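Local atomic coordinates of malate oxidoreductase (Thermotoga maritima, PDB entry 1VL6), a protein that probably catalyses the NAD-dependent oxidative decarboxylation of malate to pyruvate and carbon dioxide. Residues 141-144 / 145-149; 209-213 / 214-218; 255-258 / 259-263; 269-272 / 273-277; 378-381 / 382-386. One frame throughout, in Å; residues are numbered along the deposited sequence.

Contact 1: 141-144 / 145-149; sequences EDIG and APKCF
Cys148 SG lies over one face of the flat Gly144-Ala145 peptide, 3.4 Å from Gly144 O. Lys147 CG approaches Gly144 O obliquely from the other side, at 3.5 Å. The backbone N of Cys148 approaches in the carbonyl plane and donates a 2.9 Å hydrogen bond to Gly144 O. That bond is bent at the hydrogen (137°). SG can cover the face because chi1 of Cys148 (62°) sets it between the backbone N and the carbonyl carbon.

Ile143 adds an apolar patch. Its CG2 branch packs 3.7 Å from Lys147 CE and 4.0 Å from Cys148 CB. The Ile143 and Lys147 side chains cross at about a right angle. Lys147 is extended beyond CG, so its aliphatic chain runs past Ile143 and carries NZ to a salt bridge with Asp77 and a hydrogen bond to Ser119 O. The peptide bond between Ala145 and Pro146 is cis and probably helps the chain turn into the helix. Phe149 points the other way and its ring meets Tyr205 and Tyr240. Gly144 N is held by Ser79 OG, so both polar backbone atoms of this glycine have partners.

The whole is a strand-to-helix connection. It leads from the end of strand 137-140, in the parallel sheet of the malic enzyme N-terminal domain, into the first turn of helix 147-158.

Contact 2: 209-213 / 214-218; sequences KFLLD and LGVKN
Val216 has CG1 anti to the backbone N (chi1 180°), which leaves CG2 on the N side and brings it 4.0 Å from Leu211 CB. Leu212 has CG anti to its carbonyl carbon (chi1 -64°), and from there the CD2 branch reaches Val216 O at 3.5 Å. These contacts close over the C-terminal end of helix 202-214.

The backbone beneath them forms a Schellman motif. Gly215 leaves the helix with a positive phi of 131°. At these backbone angles a CB would press on the preceding carbonyl oxygen. Val216 N donates to Leu211 O at 3.0 Å, and Gly215 N donates to the same Leu211 O at 3.1 Å. The two donors come from opposite faces of that carbonyl plane. A weak bond from Gly215 N to Leu212 O completes the motif. One residue earlier, Leu214 N bonds to Phe210 O at 2.8 Å.

Phe179 of helix 166-186 and Val195 of strand 194-198 both pack on Leu211 and Val216. The chemistry is thus divided: backbone bonds satisfy carbonyls at the helix end, while apolar branches pack the turn against helix 166-186 and strand 194-198 of the same domain.

Contact 3: 255-258 / 259-263; sequences GDLE and TALEG
Asp256 is the N-cap of helix 257-261, and its carboxylate meets Thr259 in the first turn. Thr259 N donates to Asp256 OD1 at 3.0 Å. The bond is almost straight (172°), and OD1 is met nearly along its C-O axis. Thr259 OG1 adds a weak bond to the same oxygen, Asp256 OD1. The Asp256 side chain folds back over the turn because chi1 (55°) puts CG between the backbone N and the carbonyl carbon. A negative group at the start of a helix probably also suits the local dipole.

The helical bonds follow. Ala260 N donates to Asp256 O at 3.1 Å, in the carbonyl plane. Leu261 N donates to Leu257 O at 3.0 Å. Above them Leu257 and Leu261 pack obliquely, with Leu257 CG 3.8 Å from Leu261 CD1.

Further out, Trp280 and Phe267 both touch this leucine pair, while Ala260 rests on Val196 and on Val220 and Val222 of strand 218-223. With an alanine here in place of Leu261, the Leu257 branches would probably lose their neighbour and a gap would open beside Trp280. The short helix thus lies on the sheet of the NAD-binding domain, a Rossmann-type fold. Glu258 extends away to a salt bridge with Lys283, and Lys194 NZ closes the other end by donating to both Ala260 O and Glu262 O.

Contact 4: 269-272 / 273-277; sequences GVSR and GNILK
Arg272 and Ile275 carry this turn, and Gly273 lies between them in the chain. Ile275 CG2 sits over one face of the Arg272 guanidinium, 3.7 Å from NH2 and 3.9 Å from CZ of that arginine. The two side chains cross at about a right angle. Arg272 is bent at chi3 (-53°), and this bend folds the guanidinium back across the turn onto the isoleucine.

The other branch of Ile275 goes elsewhere. Its CG1 stands between the backbone N and the carbonyl carbon (chi1 59°), which carries CD1 to 3.5 Å from Ser271 OG. That hydroxyl has its main polar partner in Glu299 and a weaker one in Asn198. If Ile275 were replaced by glycine, the covered face of the Arg272 guanidinium would probably be bared and the group left freer to turn.

The turn follows strand 266-269 and stays near the surface. Ser271 also touches the GxGxxG-like turn, which is consistent with the nucleotide-binding end of a Rossmann-type sheet. Across the turn, Ile275 covers part of a flat cationic face by van der Waals contact and takes up none of the arginine's N-H groups.

Contact 5: 378-381 / 382-386; sequences LNVY and TAVKG
Tyr381 and Lys385, four residues apart, leave the same flank of the helix. Both have CG anti to the backbone N (chi1 164° and 173°), and the two side chains cross at a slant. Lys385 CB lies over one face of the Tyr381 ring, 4.3 Å above its plane and shifted toward the rim. The lysine then bends at chi3 and chi4, and its CD passes the phenol end, 3.3 Å from Tyr381 CZ. Tyr381 OH is hydrogen-bonded to Glu339, with which Lys385 NZ makes a long, weak ion pair, and Lys335 makes a cation-pi contact with the tyrosine ring.

Thr382 turns OG1 back along the helix, 3.1 Å from Leu378 O. A water bridges this hydroxyl to Asn379: it donates to Asn379 OD1 at 2.8 Å and lies 3.3 Å from Thr382 OG1. Asn379 ND2 is taken up by Ser359 OG, so both ends of the amide are used.

Val380 and Val384 meet on a buried flank, where CG1 of Val380 is 4.2 Å from CG2 of Val384. Regular helical bonds run beneath, such as Val384 N to Val380 O at 2.9 Å and Lys385 N to Tyr381 O at 3.0 Å.

Helix 374-386 packs on helix 346-358 through Val380 on Ile356 and Ala383 on Ser351 and Ala355, with Tyr381 facing helix 330-340 and Leu378 meeting Leu378 of a third subunit.

Overall arrangement
Contacts 2 to 5 lie in the NAD-binding part of the chain, and contact 1 lies in the N-terminal malic enzyme part. Contacts 3 and 4 are neighbours, with centres about 13 Å apart. They touch where Leu261 CD1 packs 4.2 Å from Leu276 CG. Contact 2 comes within about 7 Å of both contact 1 and contact 3, measured between nearest atoms. Side chains of contacts 1 and 4 both touch the GxGxxG-like turn at Gly199, Gly201 and Gly204, which probably serves the dinucleotide; their centres are about 21 Å apart. Contact 5, beside a neighbouring subunit, is farthest from contact 3, about 38 Å between centres, and lies about 10 Å from contact 2 between nearest atoms.

Contact 1: 141-144 / 145-149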
loop_
_atom_site.group_PDB
_atom_site.type_symbol
_atom_site.label_atom_id
_atom_site.label_comp_id
_atom_site.label_asym_id
_atom_site.label_seq_id
_atom_site.Cartn_x
_atom_site.Cartn_y
_atom_site.Cartn_z
ATOM N N GLU A 141 -1.799 -5.835 -25.685
ATOM C CA GLU A 141 -1.153 -7.064 -25.298
ATOM C C GLU A 141 -1.971 -8.266 -25.752
ATOM O O GLU A 141 -3.201 -8.282 -25.587
ATOM C CB GLU A 141 -0.964 -7.055 -23.790
ATOM C CG GLU A 141 -0.216 -8.263 -23.254
ATOM C CD GLU A 141 1.293 -8.200 -23.397
ATOM O OE1 GLU A 141 1.865 -7.130 -23.197
ATOM O OE2 GLU A 141 1.892 -9.248 -23.694
ATOM N N ASP A 142 -1.299 -9.251 -26.355
ATOM C CA ASP A 142 -1.902 -10.577 -26.652
ATOM C C ASP A 142 -3.124 -10.450 -27.536
ATOM O O ASP A 142 -4.208 -11.036 -27.260
ATOM C CB ASP A 142 -2.206 -11.355 -25.340
ATOM C CG ASP A 142 -0.929 -11.840 -24.631
ATOM O OD1 ASP A 142 0.190 -11.552 -25.120
ATOM O OD2 ASP A 142 -0.942 -12.530 -23.591
ATOM N N ILE A 143 -2.936 -9.661 -28.592
ATOM C CA ILE A 143 -3.931 -9.479 -29.664
ATOM C C ILE A 143 -3.317 -10.045 -30.906
ATOM O O ILE A 143 -2.205 -9.661 -31.290
ATOM C CB ILE A 143 -4.261 -7.974 -29.890
ATOM C CG1 ILE A 143 -4.901 -7.380 -28.632
ATOM C CG2 ILE A 143 -5.171 -7.784 -31.090
ATOM C CD1 ILE A 143 -4.936 -5.868 -28.617
ATOM N N GLY A 144 -4.043 -10.946 -31.553
ATOM C CA GLY A 144 -3.476 -11.714 -32.666
ATOM C C GLY A 144 -3.097 -10.943 -33.911
ATOM O O GLY A 144 -3.641 -9.848 -34.176
ATOM N N ALA A 145 -2.193 -11.537 -34.684
ATOM C CA ALA A 145 -1.842 -11.047 -36.016
ATOM C C ALA A 145 -2.734 -11.740 -37.028
ATOM O O ALA A 145 -3.264 -12.817 -36.755
ATOM C CB ALA A 145 -0.374 -11.315 -36.324
ATOM N N PRO A 146 -3.002 -11.122 -38.168
ATOM C CA PRO A 146 -2.535 -9.809 -38.540
ATOM C C PRO A 146 -3.427 -8.614 -38.053
ATOM O O PRO A 146 -3.073 -7.459 -38.300
ATOM C CB PRO A 146 -2.590 -9.895 -40.064
ATOM C CG PRO A 146 -3.805 -10.640 -40.303
ATOM C CD PRO A 146 -3.893 -11.667 -39.199
ATOM N N LYS A 147 -4.532 -8.845 -37.362
ATOM C CA LYS A 147 -5.325 -7.683 -36.990
ATOM C C LYS A 147 -4.557 -6.694 -36.108
ATOM O O LYS A 147 -4.831 -5.496 -36.140
ATOM C CB LYS A 147 -6.677 -8.074 -36.379
ATOM C CG LYS A 147 -6.677 -8.359 -34.902
ATOM C CD LYS A 147 -7.953 -9.091 -34.463
ATOM C CE LYS A 147 -7.962 -9.404 -32.945
ATOM N NZ LYS A 147 -9.211 -10.201 -32.565
ATOM N N CYS A 148 -3.584 -7.162 -35.341
ATOM C CA CYS A 148 -2.871 -6.265 -34.454
ATOM C C CYS A 148 -2.011 -5.250 -35.232
ATOM O O CYS A 148 -1.575 -4.245 -34.710
ATOM C CB CYS A 148 -1.990 -7.082 -33.494
ATOM S SG CYS A 148 -0.770 -8.000 -34.411
ATOM N N PHE A 149 -1.717 -5.516 -36.477
ATOM C CA PHE A 149 -0.915 -4.553 -37.195
ATOM C C PHE A 149 -1.707 -3.260 -37.389
ATOM O O PHE A 149 -1.260 -2.165 -37.027
ATOM C CB PHE A 149 -0.488 -5.131 -38.548
ATOM C CG PHE A 149 0.441 -6.332 -38.441
ATOM C CD1 PHE A 149 1.606 -6.256 -37.725
ATOM C CD2 PHE A 149 0.135 -7.527 -39.072
ATOM C CE1 PHE A 149 2.458 -7.356 -37.640
ATOM C CE2 PHE A 149 0.992 -8.627 -38.999
ATOM C CZ PHE A 149 2.144 -8.542 -38.296
#

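Contact 2: 209-213 / 214-218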
loop_
_atom_site.group_PDB
_atom_site.type_symbol
_atom_site.label_atom_id
_atom_site.label_comp_id
_atom_site.label_asym_id
_atom_site.label_seq_id
_atom_site.Cartn_x
_atom_site.Cartn_y
_atom_site.Cartn_z
ATOM N N LYS A 209 11.660 -5.637 -39.881
ATOM C CA LYS A 209 11.776 -4.205 -40.138
ATOM C C LYS A 209 12.864 -3.508 -39.286
ATOM O O LYS A 209 13.539 -2.623 -39.767
ATOM C CB LYS A 209 10.413 -3.518 -39.925
ATOM C CG LYS A 209 9.465 -3.712 -41.079
ATOM C CD LYS A 209 8.188 -2.979 -40.838
ATOM C CE LYS A 209 7.285 -2.992 -42.049
ATOM N NZ LYS A 209 6.098 -2.198 -41.699
ATOM N N PHE A 210 13.019 -3.898 -38.028
ATOM C CA PHE A 210 14.089 -3.335 -37.203
ATOM C C PHE A 210 15.434 -3.716 -37.739
ATOM O O PHE A 210 16.310 -2.861 -37.774
ATOM C CB PHE A 210 14.022 -3.794 -35.735
ATOM C CG PHE A 210 13.180 -2.926 -34.852
ATOM C CD1 PHE A 210 11.810 -2.864 -35.013
ATOM C CD2 PHE A 210 13.753 -2.173 -33.855
ATOM C CE1 PHE A 210 11.036 -2.068 -34.203
ATOM C CE2 PHE A 210 12.983 -1.403 -33.044
ATOM C CZ PHE A 210 11.623 -1.344 -33.219
ATOM N N LEU A 211 15.621 -4.985 -38.118
ATOM C CA LEU A 211 16.923 -5.397 -38.657
ATOM C C LEU A 211 17.256 -4.595 -39.908
ATOM O O LEU A 211 18.400 -4.151 -40.091
ATOM C CB LEU A 211 16.983 -6.892 -38.952
ATOM C CG LEU A 211 16.845 -7.815 -37.735
ATOM C CD1 LEU A 211 16.644 -9.266 -38.176
ATOM C CD2 LEU A 211 18.027 -7.700 -36.822
ATOM N N LEU A 212 16.258 -4.377 -40.755
ATOM C CA LEU A 212 16.523 -3.584 -41.948
ATOM C C LEU A 212 16.897 -2.174 -41.573
ATOM O O LEU A 212 17.873 -1.712 -42.043
ATOM C CB LEU A 212 15.371 -3.599 -42.931
ATOM C CG LEU A 212 15.047 -4.981 -43.540
ATOM C CD1 LEU A 212 13.627 -5.015 -44.157
ATOM C CD2 LEU A 212 16.086 -5.479 -44.548
ATOM N N ASP A 213 16.146 -1.519 -40.713
ATOM C CA ASP A 213 16.511 -0.199 -40.194
ATOM C C ASP A 213 17.910 -0.151 -39.648
ATOM O O ASP A 213 18.571 0.865 -39.782
ATOM C CB ASP A 213 15.688 0.164 -38.977
ATOM C CG ASP A 213 14.469 0.867 -39.293
ATOM O OD1 ASP A 213 14.204 1.092 -40.499
ATOM O OD2 ASP A 213 13.692 1.213 -38.359
ATOM N N LEU A 214 18.307 -1.197 -38.927
ATOM C CA LEU A 214 19.602 -1.213 -38.274
ATOM C C LEU A 214 20.761 -1.342 -39.262
ATOM O O LEU A 214 21.859 -0.862 -38.985
ATOM C CB LEU A 214 19.682 -2.270 -37.173
ATOM C CG LEU A 214 18.964 -1.879 -35.864
ATOM C CD1 LEU A 214 18.924 -3.048 -34.924
ATOM C CD2 LEU A 214 19.630 -0.693 -35.207
ATOM N N GLY A 215 20.499 -1.910 -40.432
ATOM C CA GLY A 215 21.490 -1.977 -41.487
ATOM C C GLY A 215 21.703 -3.319 -42.154
ATOM O O GLY A 215 22.540 -3.429 -43.066
ATOM N N VAL A 216 20.972 -4.338 -41.702
ATOM C CA VAL A 216 21.088 -5.651 -42.262
ATOM C C VAL A 216 20.538 -5.600 -43.685
ATOM O O VAL A 216 19.535 -4.959 -43.915
ATOM C CB VAL A 216 20.320 -6.672 -41.386
ATOM C CG1 VAL A 216 20.420 -8.043 -41.941
ATOM C CG2 VAL A 216 20.849 -6.668 -39.995
ATOM N N LYS A 217 21.200 -6.261 -44.625
ATOM C CA LYS A 217 20.787 -6.198 -45.998
ATOM C C LYS A 217 20.233 -7.518 -46.435
ATOM O O LYS A 217 19.236 -7.551 -47.119
ATOM C CB LYS A 217 21.910 -5.623 -46.900
ATOM C CG LYS A 217 22.237 -4.123 -46.515
ATOM C CD LYS A 217 22.533 -3.167 -47.661
ATOM C CE LYS A 217 22.566 -1.688 -47.181
ATOM N NZ LYS A 217 21.334 -1.199 -46.392
ATOM N N ASN A 218 20.812 -8.617 -46.007
ATOM C CA ASN A 218 20.284 -9.909 -46.354
ATOM C C ASN A 218 19.409 -10.543 -45.260
ATOM O O ASN A 218 19.816 -11.445 -44.551
ATOM C CB ASN A 218 21.423 -10.828 -46.745
ATOM C CG ASN A 218 20.921 -12.043 -47.453
ATOM O OD1 ASN A 218 19.703 -12.191 -47.650
ATOM N ND2 ASN A 218 21.834 -12.920 -47.847
#

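Contact 3: 255-258 / 259-263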
loop_
_atom_site.group_PDB
_atom_site.type_symbol
_atom_site.label_atom_id
_atom_site.label_comp_id
_atom_site.label_asym_id
_atom_site.label_seq_id
_atom_site.Cartn_x
_atom_site.Cartn_y
_atom_site.Cartn_z
ATOM N N GLY A 255 12.402 -21.802 -51.220
ATOM C CA GLY A 255 12.418 -23.119 -50.594
ATOM C C GLY A 255 12.089 -23.046 -49.111
ATOM O O GLY A 255 11.559 -22.049 -48.623
ATOM N N ASP A 256 12.438 -24.099 -48.375
ATOM C CA ASP A 256 12.024 -24.262 -46.972
ATOM C C ASP A 256 13.044 -23.638 -46.022
ATOM O O ASP A 256 14.050 -23.094 -46.448
ATOM C CB ASP A 256 11.767 -25.761 -46.634
ATOM C CG ASP A 256 12.966 -26.659 -46.953
ATOM O OD1 ASP A 256 14.094 -26.103 -47.007
ATOM O OD2 ASP A 256 12.879 -27.911 -47.198
ATOM N N LEU A 257 12.772 -23.709 -44.728
ATOM C CA LEU A 257 13.703 -23.195 -43.718
ATOM C C LEU A 257 15.113 -23.743 -43.872
ATOM O O LEU A 257 16.109 -23.049 -43.696
ATOM C CB LEU A 257 13.167 -23.499 -42.325
ATOM C CG LEU A 257 13.976 -23.018 -41.108
ATOM C CD1 LEU A 257 14.114 -21.528 -41.044
ATOM C CD2 LEU A 257 13.338 -23.508 -39.821
ATOM N N GLU A 258 15.192 -25.008 -44.210
ATOM C CA GLU A 258 16.483 -25.681 -44.334
ATOM C C GLU A 258 17.346 -25.047 -45.409
ATOM O O GLU A 258 18.508 -24.755 -45.185
ATOM C CB GLU A 258 16.291 -27.170 -44.592
ATOM C CG GLU A 258 17.591 -27.916 -44.495
ATOM C CD GLU A 258 17.477 -29.355 -44.907
ATOM O OE1 GLU A 258 16.339 -29.897 -45.072
ATOM O OE2 GLU A 258 18.547 -29.937 -45.058
ATOM N N THR A 259 16.750 -24.808 -46.559
ATOM C CA THR A 259 17.367 -24.055 -47.644
ATOM C C THR A 259 17.812 -22.632 -47.218
ATOM O O THR A 259 18.933 -22.188 -47.520
ATOM C CB THR A 259 16.326 -23.956 -48.754
ATOM O OG1 THR A 259 16.147 -25.238 -49.386
ATOM C CG2 THR A 259 16.780 -23.039 -49.858
ATOM N N ALA A 260 16.940 -21.936 -46.495
ATOM C CA ALA A 260 17.240 -20.586 -45.996
ATOM C C ALA A 260 18.463 -20.543 -45.130
ATOM O O ALA A 260 19.202 -19.560 -45.159
ATOM C CB ALA A 260 16.067 -20.013 -45.234
ATOM N N LEU A 261 18.679 -21.601 -44.356
ATOM C CA LEU A 261 19.735 -21.587 -43.383
ATOM C C LEU A 261 21.101 -21.860 -43.977
ATOM O O LEU A 261 22.081 -21.640 -43.303
ATOM C CB LEU A 261 19.433 -22.581 -42.292
ATOM C CG LEU A 261 18.234 -22.228 -41.425
ATOM C CD1 LEU A 261 17.776 -23.449 -40.721
ATOM C CD2 LEU A 261 18.582 -21.157 -40.375
ATOM N N GLU A 262 21.190 -22.322 -45.218
ATOM C CA GLU A 262 22.490 -22.593 -45.809
ATOM C C GLU A 262 23.293 -21.311 -45.785
ATOM O O GLU A 262 22.885 -20.310 -46.371
ATOM C CB GLU A 262 22.365 -23.080 -47.223
ATOM C CG GLU A 262 21.912 -24.512 -47.338
ATOM C CD GLU A 262 21.445 -24.848 -48.756
ATOM O OE1 GLU A 262 22.082 -24.351 -49.721
ATOM O OE2 GLU A 262 20.439 -25.595 -48.905
ATOM N N GLY A 263 24.409 -21.331 -45.054
ATOM C CA GLY A 263 25.294 -20.200 -44.995
ATOM C C GLY A 263 24.814 -19.068 -44.128
ATOM O O GLY A 263 25.506 -18.087 -43.966
#

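Contact 4: 269-272 / 273-277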
loop_
_atom_site.group_PDB
_atom_site.type_symbol
_atom_site.label_atom_id
_atom_site.label_comp_id
_atom_site.label_asym_id
_atom_site.label_seq_id
_atom_site.Cartn_x
_atom_site.Cartn_y
_atom_site.Cartn_z
ATOM N N GLY A 269 14.069 -17.170 -34.617
ATOM C CA GLY A 269 12.818 -17.864 -34.662
ATOM C C GLY A 269 11.883 -17.400 -33.592
ATOM O O GLY A 269 12.224 -17.343 -32.399
ATOM N N VAL A 270 10.667 -17.107 -34.026
ATOM C CA VAL A 270 9.646 -16.578 -33.156
ATOM C C VAL A 270 8.412 -17.324 -33.659
ATOM O O VAL A 270 7.491 -16.729 -34.172
ATOM C CB VAL A 270 9.841 -15.017 -33.308
ATOM C CG1 VAL A 270 9.104 -14.385 -34.447
ATOM C CG2 VAL A 270 9.717 -14.284 -32.056
ATOM N N SER A 271 8.454 -18.669 -33.528
ATOM C CA SER A 271 7.600 -19.588 -34.268
ATOM C C SER A 271 7.161 -20.844 -33.478
ATOM O O SER A 271 6.410 -20.748 -32.571
ATOM C CB SER A 271 8.299 -19.973 -35.602
ATOM O OG SER A 271 9.447 -20.838 -35.448
ATOM N N ARG A 272 7.584 -22.028 -33.866
ATOM C CA ARG A 272 7.132 -23.251 -33.213
ATOM C C ARG A 272 8.294 -24.074 -32.629
ATOM O O ARG A 272 9.481 -23.787 -32.856
ATOM C CB ARG A 272 6.357 -24.093 -34.220
ATOM C CG ARG A 272 5.064 -23.391 -34.674
ATOM C CD ARG A 272 4.348 -24.097 -35.795
ATOM N NE ARG A 272 5.257 -24.331 -36.922
ATOM C CZ ARG A 272 5.674 -25.535 -37.349
ATOM N NH1 ARG A 272 5.265 -26.668 -36.761
ATOM N NH2 ARG A 272 6.509 -25.605 -38.383
ATOM N N GLY A 273 7.952 -25.090 -31.859
ATOM C CA GLY A 273 8.970 -25.862 -31.140
ATOM C C GLY A 273 9.571 -27.016 -31.956
ATOM O O GLY A 273 8.916 -27.624 -32.812
ATOM N N ASN A 274 10.847 -27.280 -31.686
ATOM C CA ASN A 274 11.571 -28.385 -32.283
ATOM C C ASN A 274 11.417 -28.495 -33.792
ATOM O O ASN A 274 11.088 -29.537 -34.297
ATOM C CB ASN A 274 11.216 -29.705 -31.551
ATOM C CG ASN A 274 11.639 -29.678 -30.071
ATOM O OD1 ASN A 274 12.747 -29.262 -29.732
ATOM N ND2 ASN A 274 10.743 -30.111 -29.187
ATOM N N ILE A 275 11.705 -27.427 -34.506
ATOM C CA ILE A 275 11.629 -27.467 -35.964
ATOM C C ILE A 275 12.964 -27.344 -36.650
ATOM O O ILE A 275 13.057 -27.667 -37.808
ATOM C CB ILE A 275 10.696 -26.385 -36.543
ATOM C CG1 ILE A 275 11.166 -24.991 -36.129
ATOM C CG2 ILE A 275 9.265 -26.651 -36.157
ATOM C CD1 ILE A 275 10.337 -23.924 -36.734
ATOM N N LEU A 276 13.975 -26.811 -35.970
ATOM C CA LEU A 276 15.296 -26.645 -36.561
ATOM C C LEU A 276 16.160 -27.860 -36.227
ATOM O O LEU A 276 16.538 -28.055 -35.081
ATOM C CB LEU A 276 15.897 -25.349 -36.034
ATOM C CG LEU A 276 17.033 -24.776 -36.854
ATOM C CD1 LEU A 276 17.251 -23.281 -36.508
ATOM C CD2 LEU A 276 18.290 -25.598 -36.624
ATOM N N LYS A 277 16.432 -28.701 -37.216
ATOM C CA LYS A 277 17.197 -29.938 -36.960
ATOM C C LYS A 277 18.679 -29.593 -36.687
ATOM O O LYS A 277 19.270 -28.697 -37.321
ATOM C CB LYS A 277 17.044 -30.956 -38.101
ATOM C CG LYS A 277 15.645 -31.500 -38.167
ATOM C CD LYS A 277 15.465 -32.733 -39.075
ATOM C CE LYS A 277 14.189 -33.512 -38.683
ATOM N NZ LYS A 277 14.085 -34.893 -39.261
#

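Contact 5: 378-381 / 382-386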
loop_
_atom_site.group_PDB
_atom_site.type_symbol
_atom_site.label_atom_id
_atom_site.label_comp_id
_atom_site.label_asym_id
_atom_site.label_seq_id
_atom_site.Cartn_x
_atom_site.Cartn_y
_atom_site.Cartn_z
ATOM N N LEU A 378 16.244 1.707 -15.737
ATOM C CA LEU A 378 16.644 3.101 -15.697
ATOM C C LEU A 378 17.231 3.603 -17.022
ATOM O O LEU A 378 16.884 4.704 -17.489
ATOM C CB LEU A 378 17.692 3.327 -14.635
ATOM C CG LEU A 378 17.232 3.092 -13.216
ATOM C CD1 LEU A 378 18.402 3.315 -12.257
ATOM C CD2 LEU A 378 16.075 4.013 -12.858
ATOM N N ASN A 379 18.105 2.817 -17.621
ATOM C CA ASN A 379 18.725 3.243 -18.862
ATOM C C ASN A 379 17.745 3.334 -20.013
ATOM O O ASN A 379 17.789 4.268 -20.769
ATOM C CB ASN A 379 19.874 2.342 -19.257
ATOM C CG ASN A 379 21.050 2.426 -18.296
ATOM O OD1 ASN A 379 21.214 3.375 -17.511
ATOM N ND2 ASN A 379 21.857 1.400 -18.329
ATOM N N VAL A 380 16.833 2.401 -20.103
ATOM C CA VAL A 380 15.831 2.434 -21.153
ATOM C C VAL A 380 14.907 3.649 -20.947
ATOM O O VAL A 380 14.622 4.409 -21.860
ATOM C CB VAL A 380 15.005 1.133 -21.142
ATOM C CG1 VAL A 380 13.829 1.256 -22.067
ATOM C CG2 VAL A 380 15.876 -0.045 -21.516
ATOM N N TYR A 381 14.438 3.821 -19.729
ATOM C CA TYR A 381 13.640 4.990 -19.401
ATOM C C TYR A 381 14.352 6.261 -19.810
ATOM O O TYR A 381 13.763 7.102 -20.436
ATOM C CB TYR A 381 13.315 5.053 -17.906
ATOM C CG TYR A 381 12.834 6.406 -17.477
ATOM C CD1 TYR A 381 11.590 6.864 -17.825
ATOM C CD2 TYR A 381 13.624 7.224 -16.686
ATOM C CE1 TYR A 381 11.128 8.115 -17.388
ATOM C CE2 TYR A 381 13.190 8.462 -16.253
ATOM C CZ TYR A 381 11.942 8.912 -16.613
ATOM O OH TYR A 381 11.543 10.172 -16.203
ATOM N N THR A 382 15.607 6.419 -19.408
ATOM C CA THR A 382 16.346 7.646 -19.738
ATOM C C THR A 382 16.460 7.814 -21.262
ATOM O O THR A 382 16.287 8.883 -21.823
ATOM C CB THR A 382 17.756 7.605 -19.197
ATOM O OG1 THR A 382 17.758 7.635 -17.770
ATOM C CG2 THR A 382 18.462 8.874 -19.590
ATOM N N ALA A 383 16.758 6.722 -21.922
ATOM C CA ALA A 383 16.930 6.781 -23.358
ATOM C C ALA A 383 15.638 7.264 -24.037
ATOM O O ALA A 383 15.661 8.167 -24.885
ATOM C CB ALA A 383 17.329 5.424 -23.921
ATOM N N VAL A 384 14.522 6.677 -23.626
ATOM C CA VAL A 384 13.260 6.968 -24.255
ATOM C C VAL A 384 12.758 8.391 -23.958
ATOM O O VAL A 384 12.349 9.133 -24.851
ATOM C CB VAL A 384 12.255 5.907 -23.871
ATOM C CG1 VAL A 384 10.875 6.243 -24.391
ATOM C CG2 VAL A 384 12.669 4.560 -24.463
ATOM N N LYS A 385 12.848 8.777 -22.694
ATOM C CA LYS A 385 12.530 10.116 -22.259
ATOM C C LYS A 385 13.334 11.131 -23.056
ATOM O O LYS A 385 12.807 12.145 -23.446
ATOM C CB LYS A 385 12.799 10.169 -20.766
ATOM C CG LYS A 385 12.718 11.490 -20.026
ATOM C CD LYS A 385 13.205 11.242 -18.552
ATOM C CE LYS A 385 14.081 12.374 -17.926
ATOM N NZ LYS A 385 13.328 13.674 -17.648
ATOM N N GLY A 386 14.593 10.850 -23.343
ATOM C CA GLY A 386 15.473 11.817 -24.025
ATOM C C GLY A 386 15.343 11.958 -25.528
ATOM O O GLY A 386 15.882 12.904 -26.065
HETATM O O HOH W 1 20.370 5.915 -16.866
#